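Local atomic coordinates of glutathione-specific gamma-glutamylcyclotransferase (Saccharomyces cerevisiae S288c, PDB entry 5HWI), a protein that cleaves glutathione specifically into 5-oxo-L-proline and a Cys-Gly dipeptide, so that yeast can draw on its glutathione. Residues A[39-44]-A[54-59]; A[119-124]-A[157-162]; A[125-130]-A[151-156]. The protein carries 4 engineered substitutions. One frame throughout, in Å; residues are numbered along the deposited sequence. Where two conformers were deposited one is given.

Contact 1. Residues A[39-44]-A[54-59]. Engineered in segment 39-44: Met42 (natural residue Ser).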
loop_
_atom_site.group_PDB
_atom_site.type_symbol
_atom_site.label_atom_id
_atom_site.label_comp_id
_atom_site.label_asym_id
_atom_site.label_seq_id
_atom_site.Cartn_x
_atom_site.Cartn_y
_atom_site.Cartn_z
ATOM N N PHE A 39 3.291 -1.860 8.163
ATOM C CA PHE A 39 3.460 -3.316 8.083
ATOM C C PHE A 39 2.836 -3.980 9.308
ATOM O O PHE A 39 3.513 -4.618 10.135
ATOM C CB PHE A 39 4.952 -3.662 7.940
ATOM C CG PHE A 39 5.363 -3.751 6.500
ATOM C CD1 PHE A 39 5.268 -2.629 5.678
ATOM C CD2 PHE A 39 5.841 -4.978 5.974
ATOM C CE1 PHE A 39 5.620 -2.685 4.291
ATOM C CE2 PHE A 39 6.241 -5.058 4.623
ATOM C CZ PHE A 39 6.127 -3.898 3.769
ATOM N N TRP A 40 1.529 -3.762 9.454
ATOM C CA TRP A 40 0.800 -4.163 10.662
ATOM C C TRP A 40 -0.207 -5.272 10.385
ATOM O O TRP A 40 -1.148 -5.467 11.169
ATOM C CB TRP A 40 0.107 -2.946 11.306
ATOM C CG TRP A 40 1.084 -1.979 11.940
ATOM C CD1 TRP A 40 2.404 -2.164 12.109
ATOM C CD2 TRP A 40 0.786 -0.674 12.488
ATOM N NE1 TRP A 40 2.979 -1.061 12.735
ATOM C CE2 TRP A 40 1.997 -0.144 12.985
ATOM C CE3 TRP A 40 -0.379 0.069 12.625
ATOM C CZ2 TRP A 40 2.084 1.106 13.554
ATOM C CZ3 TRP A 40 -0.305 1.330 13.241
ATOM C CH2 TRP A 40 0.913 1.828 13.691
ATOM N N GLN A 41 -0.012 -6.020 9.287
ATOM C CA GLN A 41 -0.831 -7.177 8.953
ATOM C C GLN A 41 0.071 -8.402 9.049
ATOM O O GLN A 41 1.143 -8.425 8.417
ATOM C CB GLN A 41 -1.381 -6.985 7.522
ATOM C CG GLN A 41 -2.285 -8.066 7.062
ATOM C CD GLN A 41 -3.700 -7.887 7.602
ATOM O OE1 GLN A 41 -3.949 -7.043 8.489
ATOM N NE2 GLN A 41 -4.624 -8.718 7.111
HETATM N N MSE A 42 -0.320 -9.405 9.831
HETATM C CA MSE A 42 0.567 -10.567 9.850
HETATM C C MSE A 42 0.298 -11.491 8.644
HETATM O O MSE A 42 -0.789 -11.486 8.019
HETATM C CB MSE A 42 0.469 -11.331 11.178
HETATM C CG MSE A 42 -0.847 -11.938 11.471
HETATM SE SE MSE A 42 -0.728 -12.701 13.296
HETATM C CE MSE A 42 -2.273 -11.793 14.061
ATOM N N SER A 43 1.341 -12.248 8.283
ATOM C CA SER A 43 1.297 -13.141 7.128
ATOM C C SER A 43 1.698 -14.536 7.583
ATOM O O SER A 43 2.849 -14.765 7.980
ATOM C CB SER A 43 2.203 -12.648 6.008
ATOM O OG SER A 43 2.188 -13.608 4.945
ATOM N N THR A 44 0.756 -15.478 7.551
ATOM C CA THR A 44 1.031 -16.847 7.938
ATOM C C THR A 44 1.024 -17.770 6.736
ATOM O O THR A 44 1.321 -18.955 6.889
ATOM C CB THR A 44 -0.005 -17.358 8.954
ATOM O OG1 THR A 44 -1.325 -17.237 8.371
ATOM C CG2 THR A 44 0.092 -16.548 10.267
ATOM N N GLY A 54 4.851 -13.495 9.431
ATOM C CA GLY A 54 5.568 -12.366 8.887
ATOM C C GLY A 54 4.739 -11.103 9.071
ATOM O O GLY A 54 3.736 -11.076 9.795
ATOM N N ARG A 55 5.189 -10.043 8.403
ATOM C CA ARG A 55 4.436 -8.778 8.334
ATOM C C ARG A 55 4.339 -8.325 6.892
ATOM O O ARG A 55 5.359 -8.225 6.189
ATOM C CB ARG A 55 5.140 -7.659 9.096
ATOM C CG ARG A 55 5.373 -8.027 10.589
ATOM C CD ARG A 55 4.022 -7.889 11.291
ATOM N NE ARG A 55 4.152 -8.096 12.748
ATOM C CZ ARG A 55 4.071 -9.265 13.378
ATOM N NH1 ARG A 55 3.825 -10.384 12.682
ATOM N NH2 ARG A 55 4.189 -9.314 14.733
ATOM N N VAL A 56 3.141 -7.958 6.499
ATOM C CA VAL A 56 2.904 -7.404 5.170
ATOM C C VAL A 56 2.078 -6.113 5.325
ATOM O O VAL A 56 1.712 -5.690 6.437
ATOM C CB VAL A 56 2.221 -8.425 4.245
ATOM C CG1 VAL A 56 3.205 -9.615 3.952
ATOM C CG2 VAL A 56 0.906 -8.938 4.850
ATOM N N ALA A 57 1.850 -5.432 4.180
ATOM C CA ALA A 57 1.385 -4.044 4.212
ATOM C C ALA A 57 -0.115 -3.961 4.312
ATOM O O ALA A 57 -0.842 -4.762 3.692
ATOM C CB ALA A 57 1.820 -3.317 2.928
ATOM N N THR A 58 -0.589 -2.943 5.043
ATOM C CA THR A 58 -1.991 -2.577 4.998
ATOM C C THR A 58 -2.079 -1.060 5.062
ATOM O O THR A 58 -1.107 -0.383 5.361
ATOM C CB THR A 58 -2.806 -3.211 6.138
ATOM O OG1 THR A 58 -4.185 -2.860 5.964
ATOM C CG2 THR A 58 -2.353 -2.710 7.551
ATOM N N LEU A 59 -3.236 -0.514 4.700
ATOM C CA LEU A 59 -3.460 0.922 4.776
ATOM C C LEU A 59 -4.339 1.219 5.982
ATOM O O LEU A 59 -5.348 0.530 6.231
ATOM C CB LEU A 59 -4.171 1.474 3.532
ATOM C CG LEU A 59 -3.457 1.353 2.200
ATOM C CD1 LEU A 59 -4.526 1.918 1.157
ATOM C CD2 LEU A 59 -2.148 2.163 2.222
#
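Gln41 and Val56 form an antiparallel hydrogen-bonded pair whose two backbone bonds are unequal. Val56 N gives to Gln41 O at 2.8 Å and almost straight, 171° at the hydrogen, whereas the return bond from Gln41 N to Val56 O is weak at 3.3 Å. Ser43 and Gly54 form the next hydrogen-bonded pair, with Gly54 N 2.8 Å from Ser43 O. Gly54 O is gripped twice: Ser43 N at 3.1 Å and Arg55 NH1 at 3.0 Å reach it from opposite faces of its carbonyl plane. The bend of the Arg55 chain at chi2 (-76°) helps turn the guanidinium back to this oxygen, which lies near the plane of the group; NH2 is left to a salt bridge with Glu174. The engineered selenomethionine Met42, a serine in nature, forms the intervening non-hydrogen-bonded pair with Arg55.

Other polar ends find partners beyond the two strands: Gln41 NE2 gives to Asn117 O, Gln41 OE1 meets Asn167 ND2, and Ser43 OG accepts from Arg47 N. Phe39 O is the exception, buried 3.5 Å from Arg55 CD with no polar partner in the model. The Phe39 ring sets one face against the peptide joining Val56 to Ala57, while Arg55 O sits at its edge, 3.3 Å from CD2.

Such alternating pairs belong to the beta hairpin of strands 42-43 and 54-61, which here borders the probable glutathione site: the side chain of Ala57 is about 4 Å from that of Tyr13, a substrate-binding residue by similarity.

Contact 2. Residues A[119-124]-A[157-162]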
loop_
_atom_site.group_PDB
_atom_site.type_symbol
_atom_site.label_atom_id
_atom_site.label_comp_id
_atom_site.label_asym_id
_atom_site.label_seq_id
_atom_site.Cartn_x
_atom_site.Cartn_y
_atom_site.Cartn_z
ATOM N N TYR A 119 -7.891 -9.348 4.339
ATOM C CA TYR A 119 -8.133 -8.089 3.649
ATOM C C TYR A 119 -9.580 -8.033 3.214
ATOM O O TYR A 119 -10.171 -9.055 2.855
ATOM C CB TYR A 119 -7.253 -7.934 2.414
ATOM C CG TYR A 119 -5.801 -7.748 2.719
ATOM C CD1 TYR A 119 -4.988 -8.839 3.064
ATOM C CD2 TYR A 119 -5.227 -6.499 2.619
ATOM C CE1 TYR A 119 -3.628 -8.667 3.312
ATOM C CE2 TYR A 119 -3.900 -6.305 2.868
ATOM C CZ TYR A 119 -3.098 -7.403 3.239
ATOM O OH TYR A 119 -1.753 -7.212 3.483
ATOM N N THR A 120 -10.152 -6.831 3.243
ATOM C CA THR A 120 -11.487 -6.634 2.704
ATOM C C THR A 120 -11.440 -5.585 1.598
ATOM O O THR A 120 -10.479 -4.835 1.473
ATOM C CB THR A 120 -12.479 -6.224 3.814
ATOM O OG1 THR A 120 -11.873 -5.218 4.660
ATOM C CG2 THR A 120 -12.789 -7.445 4.659
ATOM N N LEU A 121 -12.484 -5.567 0.764
ATOM C CA LEU A 121 -12.493 -4.725 -0.424
ATOM C C LEU A 121 -13.199 -3.403 -0.113
ATOM O O LEU A 121 -14.320 -3.404 0.424
ATOM C CB LEU A 121 -13.211 -5.460 -1.569
ATOM C CG LEU A 121 -13.082 -4.904 -2.983
ATOM C CD1 LEU A 121 -11.652 -4.789 -3.466
ATOM C CD2 LEU A 121 -13.961 -5.744 -3.937
ATOM N N HIS A 122 -12.579 -2.288 -0.496
ATOM C CA HIS A 122 -13.103 -0.942 -0.240
ATOM C C HIS A 122 -12.929 -0.073 -1.477
ATOM O O HIS A 122 -12.250 -0.453 -2.434
ATOM C CB HIS A 122 -12.384 -0.276 0.929
ATOM C CG HIS A 122 -12.429 -1.091 2.175
ATOM N ND1 HIS A 122 -13.363 -0.864 3.171
ATOM C CD2 HIS A 122 -11.699 -2.162 2.569
ATOM C CE1 HIS A 122 -13.187 -1.750 4.135
ATOM N NE2 HIS A 122 -12.186 -2.548 3.795
ATOM N N GLU A 123 -13.565 1.106 -1.469
ATOM C CA GLU A 123 -13.379 2.070 -2.554
ATOM C C GLU A 123 -12.814 3.358 -1.975
ATOM O O GLU A 123 -13.323 3.846 -0.962
ATOM C CB GLU A 123 -14.702 2.342 -3.314
ATOM C CG GLU A 123 -15.168 1.127 -4.102
ATOM C CD GLU A 123 -16.628 1.225 -4.586
ATOM O OE1 GLU A 123 -17.289 2.258 -4.333
ATOM O OE2 GLU A 123 -17.109 0.258 -5.217
ATOM N N VAL A 124 -11.734 3.877 -2.573
ATOM C CA VAL A 124 -11.075 5.089 -2.086
ATOM C C VAL A 124 -10.736 5.991 -3.264
ATOM O O VAL A 124 -10.599 5.534 -4.395
ATOM C CB VAL A 124 -9.767 4.772 -1.286
ATOM C CG1 VAL A 124 -10.096 3.861 -0.060
ATOM C CG2 VAL A 124 -8.710 4.141 -2.205
ATOM N N LEU A 157 -11.922 7.314 -8.319
ATOM C CA LEU A 157 -12.422 6.331 -7.369
ATOM C C LEU A 157 -11.922 4.948 -7.774
ATOM O O LEU A 157 -12.156 4.522 -8.912
ATOM C CB LEU A 157 -13.944 6.325 -7.339
ATOM C CG LEU A 157 -14.466 5.597 -6.088
ATOM C CD1 LEU A 157 -14.146 6.401 -4.789
ATOM C CD2 LEU A 157 -15.989 5.361 -6.191
ATOM N N THR A 158 -11.229 4.240 -6.867
ATOM C CA THR A 158 -10.609 2.950 -7.192
ATOM C C THR A 158 -10.839 1.949 -6.062
ATOM O O THR A 158 -10.885 2.336 -4.899
ATOM C CB THR A 158 -9.075 3.106 -7.472
ATOM O OG1 THR A 158 -8.458 1.826 -7.713
ATOM C CG2 THR A 158 -8.302 3.865 -6.325
ATOM N N SER A 159 -10.980 0.655 -6.402
ATOM C CA SER A 159 -11.129 -0.391 -5.395
ATOM C C SER A 159 -9.740 -0.687 -4.809
ATOM O O SER A 159 -8.708 -0.391 -5.418
ATOM C CB SER A 159 -11.756 -1.677 -5.946
ATOM O OG SER A 159 -10.856 -2.315 -6.880
ATOM N N VAL A 160 -9.733 -1.226 -3.593
ATOM C CA VAL A 160 -8.473 -1.407 -2.862
ATOM C C VAL A 160 -8.701 -2.484 -1.805
ATOM O O VAL A 160 -9.787 -2.585 -1.249
ATOM C CB VAL A 160 -7.974 -0.072 -2.253
ATOM C CG1 VAL A 160 -8.929 0.462 -1.224
ATOM C CG2 VAL A 160 -6.534 -0.259 -1.595
ATOM N N TYR A 161 -7.686 -3.333 -1.567
ATOM C CA TYR A 161 -7.740 -4.330 -0.494
ATOM C C TYR A 161 -7.041 -3.804 0.758
ATOM O O TYR A 161 -5.876 -3.417 0.701
ATOM C CB TYR A 161 -7.072 -5.646 -0.913
ATOM C CG TYR A 161 -7.880 -6.359 -1.968
ATOM C CD1 TYR A 161 -7.658 -6.099 -3.314
ATOM C CD2 TYR A 161 -8.847 -7.274 -1.613
ATOM C CE1 TYR A 161 -8.437 -6.752 -4.288
ATOM C CE2 TYR A 161 -9.603 -7.931 -2.547
ATOM C CZ TYR A 161 -9.393 -7.654 -3.892
ATOM O OH TYR A 161 -10.172 -8.320 -4.830
ATOM N N ILE A 162 -7.748 -3.825 1.884
ATOM C CA ILE A 162 -7.261 -3.221 3.127
ATOM C C ILE A 162 -7.497 -4.206 4.255
ATOM O O ILE A 162 -8.585 -4.772 4.348
ATOM C CB ILE A 162 -8.001 -1.905 3.463
ATOM C CG1 ILE A 162 -7.617 -0.825 2.429
ATOM C CG2 ILE A 162 -7.663 -1.447 4.865
ATOM C CD1 ILE A 162 -8.405 0.437 2.574
HETATM O O HOH W 1 -10.156 -6.303 6.596
#
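Val124 and Val160 cross at about a right angle, CG1 to CG1 at 3.8 Å, and form the apolar centre of one face of this strand pair. On the other face, Leu121 reaches over the ring of Tyr161: CD1 stands 3.8 Å from the Tyr161 centroid and only 15° off the normal, a CH-pi contact. With CG anti to the backbone N (chi1 -167°), Leu121 directs that methyl onto the ring, whose OH is bonded to Asn112 and Arg108 of helix 101-114.

Six backbone bonds join Thr120, His122 and Val124 to Ile162, Val160 and Thr158, making adjacent antiparallel strands of the mixed sheet of the gamma-glutamylcyclotransferase fold. The straightest runs from Thr120 N to Ile162 O (2.8 Å, 173°). The side chain of Tyr161 is about 4 Å from that of Glu115, the proton acceptor by similarity.

Further out, the His122 ring crosses Ile162 at about a right angle, its CD2 3.8 Å from Ile162 CB. His122 NE2 gives to Thr120 OG1 at 2.8 Å, tilted somewhat from the ring plane. With an alanine here, Thr120 OG1 would lose its NE2 donor, and the Thr120 hydroxyl would probably be freer to turn and Ile162 CB less covered. At the polar edge, Thr120 OG1 donates to a water at 2.8 Å, and that water donates in turn to Ile162 O at 3.1 Å.

Contact 3. Residues A[125-130]-A[151-156]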
loop_
_atom_site.group_PDB
_atom_site.type_symbol
_atom_site.label_atom_id
_atom_site.label_comp_id
_atom_site.label_asym_id
_atom_site.label_seq_id
_atom_site.Cartn_x
_atom_site.Cartn_y
_atom_site.Cartn_z
ATOM N N GLU A 125 -10.566 7.280 -2.970
ATOM C CA GLU A 125 -10.136 8.262 -3.969
ATOM C C GLU A 125 -8.614 8.365 -4.005
ATOM O O GLU A 125 -7.970 8.349 -2.954
ATOM C CB GLU A 125 -10.691 9.647 -3.644
ATOM C CG GLU A 125 -12.156 9.698 -3.627
ATOM C CD GLU A 125 -12.673 11.104 -3.303
ATOM O OE1 GLU A 125 -12.008 11.855 -2.552
ATOM O OE2 GLU A 125 -13.735 11.454 -3.854
ATOM N N VAL A 126 -8.035 8.459 -5.216
ATOM C CA VAL A 126 -6.591 8.688 -5.352
ATOM C C VAL A 126 -6.393 9.819 -6.339
ATOM O O VAL A 126 -7.275 10.118 -7.152
ATOM C CB VAL A 126 -5.810 7.446 -5.849
ATOM C CG1 VAL A 126 -6.022 6.317 -4.885
ATOM C CG2 VAL A 126 -6.253 7.036 -7.297
ATOM N N HIS A 127 -5.246 10.486 -6.229
ATOM C CA HIS A 127 -4.897 11.538 -7.168
ATOM C C HIS A 127 -3.977 10.922 -8.213
ATOM O O HIS A 127 -2.992 10.267 -7.863
ATOM C CB HIS A 127 -4.178 12.706 -6.498
ATOM C CG HIS A 127 -4.985 13.419 -5.469
ATOM N ND1 HIS A 127 -4.785 14.748 -5.172
ATOM C CD2 HIS A 127 -5.945 12.982 -4.621
ATOM C CE1 HIS A 127 -5.624 15.115 -4.218
ATOM N NE2 HIS A 127 -6.334 14.059 -3.857
ATOM N N LEU A 128 -4.290 11.119 -9.506
ATOM C CA LEU A 128 -3.484 10.460 -10.522
ATOM C C LEU A 128 -2.254 11.279 -10.890
ATOM O O LEU A 128 -2.326 12.477 -11.146
ATOM C CB LEU A 128 -4.321 10.206 -11.789
ATOM C CG LEU A 128 -5.516 9.303 -11.583
ATOM C CD1 LEU A 128 -6.276 9.201 -12.929
ATOM C CD2 LEU A 128 -5.142 7.916 -11.095
ATOM N N GLU A 129 -1.118 10.612 -11.000
ATOM C CA GLU A 129 0.065 11.287 -11.535
ATOM C C GLU A 129 0.346 10.696 -12.918
ATOM O O GLU A 129 1.059 9.693 -13.064
ATOM C CB GLU A 129 1.266 11.150 -10.567
ATOM C CG GLU A 129 2.569 11.678 -11.151
ATOM C CD GLU A 129 2.658 13.208 -11.218
ATOM O OE1 GLU A 129 1.653 13.909 -10.968
ATOM O OE2 GLU A 129 3.753 13.709 -11.562
ATOM N N THR A 130 -0.212 11.328 -13.942
ATOM C CA THR A 130 -0.183 10.776 -15.287
ATOM C C THR A 130 1.043 11.259 -16.044
ATOM O O THR A 130 1.537 12.379 -15.837
ATOM C CB THR A 130 -1.456 11.192 -16.052
ATOM O OG1 THR A 130 -1.624 12.620 -15.943
ATOM C CG2 THR A 130 -2.682 10.480 -15.461
ATOM N N SER A 151 -4.253 19.955 -4.911
ATOM C CA SER A 151 -3.177 19.326 -5.667
ATOM C C SER A 151 -3.232 19.618 -7.158
ATOM O O SER A 151 -2.215 19.451 -7.839
ATOM C CB SER A 151 -3.209 17.811 -5.459
ATOM O OG SER A 151 -4.177 17.214 -6.319
ATOM N N GLY A 152 -4.399 19.993 -7.685
ATOM C CA GLY A 152 -4.574 20.114 -9.116
ATOM C C GLY A 152 -4.522 18.822 -9.907
ATOM O O GLY A 152 -4.471 18.887 -11.144
ATOM N N LYS A 153 -4.541 17.659 -9.258
ATOM C CA LYS A 153 -4.532 16.379 -9.958
ATOM C C LYS A 153 -5.947 15.833 -10.135
ATOM O O LYS A 153 -6.847 16.103 -9.334
ATOM C CB LYS A 153 -3.725 15.328 -9.208
ATOM C CG LYS A 153 -2.400 15.821 -8.684
ATOM C CD LYS A 153 -1.421 16.039 -9.807
ATOM C CE LYS A 153 0.010 16.198 -9.270
ATOM N NZ LYS A 153 0.899 16.743 -10.348
ATOM N N ARG A 154 -6.110 15.013 -11.165
ATOM C CA ARG A 154 -7.379 14.331 -11.384
ATOM C C ARG A 154 -7.608 13.293 -10.283
ATOM O O ARG A 154 -6.693 12.551 -9.911
ATOM C CB ARG A 154 -7.394 13.633 -12.746
ATOM C CG ARG A 154 -7.177 14.560 -13.987
ATOM C CD ARG A 154 -8.280 15.574 -14.103
ATOM N NE ARG A 154 -8.076 16.380 -15.308
ATOM C CZ ARG A 154 -8.984 17.221 -15.781
ATOM N NH1 ARG A 154 -10.175 17.336 -15.171
ATOM N NH2 ARG A 154 -8.726 17.957 -16.872
ATOM N N VAL A 155 -8.839 13.241 -9.766
ATOM C CA VAL A 155 -9.185 12.312 -8.685
ATOM C C VAL A 155 -10.012 11.155 -9.239
ATOM O O VAL A 155 -11.031 11.376 -9.920
ATOM C CB VAL A 155 -9.949 13.037 -7.567
ATOM C CG1 VAL A 155 -10.310 12.064 -6.469
ATOM C CG2 VAL A 155 -9.118 14.236 -7.067
ATOM N N LEU A 156 -9.627 9.932 -8.869
ATOM C CA LEU A 156 -10.217 8.701 -9.390
ATOM C C LEU A 156 -10.678 7.828 -8.238
ATOM O O LEU A 156 -9.920 7.649 -7.280
ATOM C CB LEU A 156 -9.188 7.917 -10.205
ATOM C CG LEU A 156 -9.714 6.586 -10.700
ATOM C CD1 LEU A 156 -10.773 6.849 -11.780
ATOM C CD2 LEU A 156 -8.452 5.786 -11.269
HETATM O O HOH W 2 -3.774 14.155 -12.673
#
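His127 lays one face of its imidazole against Val155, whose CG2 stands 4.2 Å above the ring plane toward the rim; the two side chains run alongside each other, pointing the same way. Val155 turns its other methyl, CG1, to the CB of Glu125. His127 and Val155 form the non-hydrogen-bonded pair at the outer end of an antiparallel strand pair, 120-128 with 155-162, just where the second strand emerges from a loop. An ST turn leads into it: Ser151 OG accepts from Lys153 N at 3.0 Å, two residues on. The same hydroxyl lies at the edge of the His127 ring, 2.8 Å from ND1, in a bond whose donor may be either group. The ring is thus held at that edge and covered on one face, which probably limits rotation of the imidazole. His33 and His148 also meet this ring.

On the face that carries Val126 and Leu156, Leu128 brings its CD2 to 3.9 Å from Leu156 CD2, and Leu128 also touches Leu142 of helix 132-142.

Beyond the strand, Glu129 and Lys153 form a salt bridge, NZ to OE1 at 3.0 Å, on the syn lone pair of the carboxylate. Glu129 puts CG anti to its backbone nitrogen (chi1 173°) and bends at chi2, bringing the carboxylate to the lysine.

In the backbone, Val126 and Leu156 exchange two direct bonds, and Leu128 N still gives to Arg154 O at 2.8 Å with an angle of 166° at the hydrogen. Past Leu128 the backbones part, and a water takes the place of a direct return bond: it accepts from Arg154 N at 2.9 Å and donates to Leu128 O at 2.7 Å.

Along the chain contact 1 closes first; contact 3 is then nested inside the loop closed by contact 2. Contacts 2 and 3 are successive parts of the same antiparallel pair, strands 120-128 and 155-162 of the mixed sheet, with centres 17 Å apart and Thr158 CG2 packed 3.6 Å from Val126 CG1. Contact 1 belongs to a separate three-stranded sheet, its centre 16 Å from that of contact 2 and 27 Å from that of contact 3. Tyr119 joins the two sheets through a probable hydrogen bond, OH to Ala57 O at 2.6 Å. Contacts 1 and 2 both come close to Tyr13, and contact 3 brings Val126 to about 4 Å (side chains) from Leu11, both substrate-binding by similarity.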